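Local coordinates for vacuolar-sorting protein BRO1 (Saccharomyces cerevisiae, PDB 1ZB1) that helps sort cargo proteins into the intralumenal vesicles of multivesicular bodies and recruits the DOA4 deubiquitinase to endosomes, at residues Glu80-Arg85 and His116-Glu121. Numbering follows the deposited sequence.
Sequences EHLYFR and HTLAFE
Leu118, in the first turn of helix 118-139, pushes its side chain against Leu82 and Tyr83 near the C-terminal end of helix 65-86, a small, purely apolar helix-to-helix contact within the Bro1 domain, the endosome-targeting part of the protein. It is buried, its centre about 25 Å from the centre of this elongated, mostly helical chain, and joins two helices that the chain links through the antiparallel hairpin of strands 97-100 and 112-115.

Leu118 does nearly all the touching from its side. Its CG stands anti to the carbonyl carbon (chi1 -64°), which carries both methyls across to the other helix. CD1 comes down on the backbone of Tyr83, 3.7 Å from its CA, and also meets Leu82 CG at 3.8 Å. The second methyl, CD2, packs against Leu82 CD2, and the two leucine side chains cross at about a right angle. Tyr83 contributes its root: CB is 4.1 Å from Leu118 CD1, while the ring, with Leu118 CB lying obliquely to it, forms a cation-pi pair with Lys122 one turn further along helix 118-139. Tyr83 CA and Leu118 CA, 6.7 Å apart, mark the nearest backbone approach of the two segments.

No hydrogen bond crosses between the segments, but a salt bridge from Lys122 to Glu80 also links the two helices. Separately, Glu121 ties helix 118-139 to Arg56 by a salt bridge and accepts from Trp99 and Tyr75. Phe97 of the hairpin packs on Leu118 as well. Thr117 is the N-cap of helix 118-139, and its side-chain OG1 accepts a weak bond from Phe120 N at 3.3 Å. On helix 65-86, the backbone N and guanidinium of Arg85 reach the His81 carbonyl from opposite faces of its plane. Arg85 NH1 lies 2.9 Å from His81 O.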
loop_
_atom_site.group_PDB
_atom_site.type_symbol
_atom_site.label_atom_id
_atom_site.label_comp_id
_atom_site.label_asym_id
_atom_site.label_seq_id
_atom_site.Cartn_x
_atom_site.Cartn_y
_atom_site.Cartn_z
ATOM N N GLU A 80 -1.501 -19.499 -11.299
ATOM C CA GLU A 80 -2.508 -20.017 -10.382
ATOM C C GLU A 80 -3.162 -21.281 -10.944
ATOM O O GLU A 80 -3.342 -22.269 -10.222
ATOM C CB GLU A 80 -3.563 -18.940 -10.085
ATOM C CG GLU A 80 -4.521 -19.313 -8.964
ATOM C CD GLU A 80 -3.822 -19.489 -7.623
ATOM O OE1 GLU A 80 -2.827 -20.247 -7.552
ATOM O OE2 GLU A 80 -4.276 -18.882 -6.635
ATOM N N HIS A 81 -3.516 -21.256 -12.225
ATOM C CA HIS A 81 -4.119 -22.426 -12.855
ATOM C C HIS A 81 -3.110 -23.572 -12.925
ATOM O O HIS A 81 -3.481 -24.738 -12.791
ATOM C CB HIS A 81 -4.614 -22.099 -14.269
ATOM C CG HIS A 81 -5.925 -21.377 -14.304
ATOM N ND1 HIS A 81 -6.039 -20.054 -14.678
ATOM C CD2 HIS A 81 -7.182 -21.798 -14.025
ATOM C CE1 HIS A 81 -7.309 -19.692 -14.628
ATOM N NE2 HIS A 81 -8.023 -20.731 -14.233
ATOM N N LEU A 82 -1.838 -23.239 -13.146
ATOM C CA LEU A 82 -0.787 -24.250 -13.217
ATOM C C LEU A 82 -0.673 -24.916 -11.848
ATOM O O LEU A 82 -0.529 -26.138 -11.742
ATOM C CB LEU A 82 0.557 -23.607 -13.586
ATOM C CG LEU A 82 1.768 -24.541 -13.704
ATOM C CD1 LEU A 82 1.515 -25.606 -14.763
ATOM C CD2 LEU A 82 3.002 -23.727 -14.064
ATOM N N TYR A 83 -0.743 -24.096 -10.803
ATOM C CA TYR A 83 -0.654 -24.582 -9.433
ATOM C C TYR A 83 -1.872 -25.431 -9.063
ATOM O O TYR A 83 -1.742 -26.412 -8.338
ATOM C CB TYR A 83 -0.510 -23.403 -8.468
ATOM C CG TYR A 83 -0.459 -23.794 -7.003
ATOM C CD1 TYR A 83 -1.584 -23.671 -6.190
ATOM C CD2 TYR A 83 0.719 -24.274 -6.429
ATOM C CE1 TYR A 83 -1.538 -24.010 -4.839
ATOM C CE2 TYR A 83 0.775 -24.620 -5.078
ATOM C CZ TYR A 83 -0.358 -24.482 -4.292
ATOM O OH TYR A 83 -0.308 -24.798 -2.953
ATOM N N PHE A 84 -3.051 -25.056 -9.554
ATOM C CA PHE A 84 -4.263 -25.830 -9.277
ATOM C C PHE A 84 -4.094 -27.237 -9.844
ATOM O O PHE A 84 -4.567 -28.216 -9.267
ATOM C CB PHE A 84 -5.502 -25.217 -9.952
ATOM C CG PHE A 84 -5.978 -23.921 -9.346
ATOM C CD1 PHE A 84 -5.715 -23.601 -8.018
ATOM C CD2 PHE A 84 -6.757 -23.044 -10.103
ATOM C CE1 PHE A 84 -6.221 -22.430 -7.451
ATOM C CE2 PHE A 84 -7.269 -21.871 -9.544
ATOM C CZ PHE A 84 -6.998 -21.564 -8.213
ATOM N N ARG A 85 -3.421 -27.324 -10.988
ATOM C CA ARG A 85 -3.213 -28.596 -11.668
ATOM C C ARG A 85 -2.008 -29.422 -11.214
ATOM O O ARG A 85 -2.098 -30.650 -11.133
ATOM C CB ARG A 85 -3.134 -28.345 -13.177
ATOM C CG ARG A 85 -4.421 -27.759 -13.751
ATOM C CD ARG A 85 -4.240 -27.270 -15.175
ATOM N NE ARG A 85 -5.496 -26.829 -15.781
ATOM C CZ ARG A 85 -6.263 -25.848 -15.308
ATOM N NH1 ARG A 85 -5.911 -25.191 -14.211
ATOM N NH2 ARG A 85 -7.381 -25.515 -15.945
ATOM N N HIS A 116 12.563 -23.502 -7.397
ATOM C CA HIS A 116 11.671 -24.135 -8.369
ATOM C C HIS A 116 10.172 -24.146 -8.052
ATOM O O HIS A 116 9.358 -24.445 -8.926
ATOM C CB HIS A 116 12.086 -25.593 -8.610
ATOM C CG HIS A 116 13.484 -25.768 -9.118
ATOM N ND1 HIS A 116 14.036 -24.962 -10.091
ATOM C CD2 HIS A 116 14.414 -26.712 -8.845
ATOM C CE1 HIS A 116 15.242 -25.403 -10.396
ATOM N NE2 HIS A 116 15.496 -26.465 -9.656
ATOM N N THR A 117 9.795 -23.845 -6.819
ATOM C CA THR A 117 8.382 -23.879 -6.463
ATOM C C THR A 117 7.560 -22.777 -7.121
ATOM O O THR A 117 8.035 -21.655 -7.316
ATOM C CB THR A 117 8.191 -23.783 -4.942
ATOM O OG1 THR A 117 8.485 -22.451 -4.510
ATOM C CG2 THR A 117 9.127 -24.766 -4.226
ATOM N N LEU A 118 6.317 -23.109 -7.463
ATOM C CA LEU A 118 5.424 -22.143 -8.083
ATOM C C LEU A 118 5.100 -21.032 -7.083
ATOM O O LEU A 118 4.870 -19.891 -7.478
ATOM C CB LEU A 118 4.140 -22.837 -8.568
ATOM C CG LEU A 118 4.356 -23.875 -9.685
ATOM C CD1 LEU A 118 3.027 -24.487 -10.120
ATOM C CD2 LEU A 118 5.038 -23.203 -10.881
ATOM N N ALA A 119 5.105 -21.358 -5.789
ATOM C CA ALA A 119 4.826 -20.360 -4.753
ATOM C C ALA A 119 5.827 -19.202 -4.792
ATOM O O ALA A 119 5.466 -18.051 -4.518
ATOM C CB ALA A 119 4.846 -21.013 -3.361
ATOM N N PHE A 120 7.084 -19.500 -5.115
ATOM C CA PHE A 120 8.112 -18.460 -5.186
ATOM C C PHE A 120 7.800 -17.522 -6.363
ATOM O O PHE A 120 7.746 -16.302 -6.194
ATOM C CB PHE A 120 9.500 -19.100 -5.368
ATOM C CG PHE A 120 10.644 -18.110 -5.383
ATOM C CD1 PHE A 120 10.816 -17.199 -4.343
ATOM C CD2 PHE A 120 11.574 -18.116 -6.423
ATOM C CE1 PHE A 120 11.895 -16.306 -4.330
ATOM C CE2 PHE A 120 12.664 -17.224 -6.420
ATOM C CZ PHE A 120 12.820 -16.320 -5.370
ATOM N N GLU A 121 7.577 -18.094 -7.544
ATOM C CA GLU A 121 7.270 -17.297 -8.742
ATOM C C GLU A 121 5.976 -16.487 -8.528
ATOM O O GLU A 121 5.904 -15.314 -8.899
ATOM C CB GLU A 121 7.152 -18.209 -9.979
ATOM C CG GLU A 121 6.844 -17.480 -11.306
ATOM C CD GLU A 121 8.068 -16.861 -11.979
ATOM O OE1 GLU A 121 9.028 -16.487 -11.280
ATOM O OE2 GLU A 121 8.062 -16.736 -13.225
#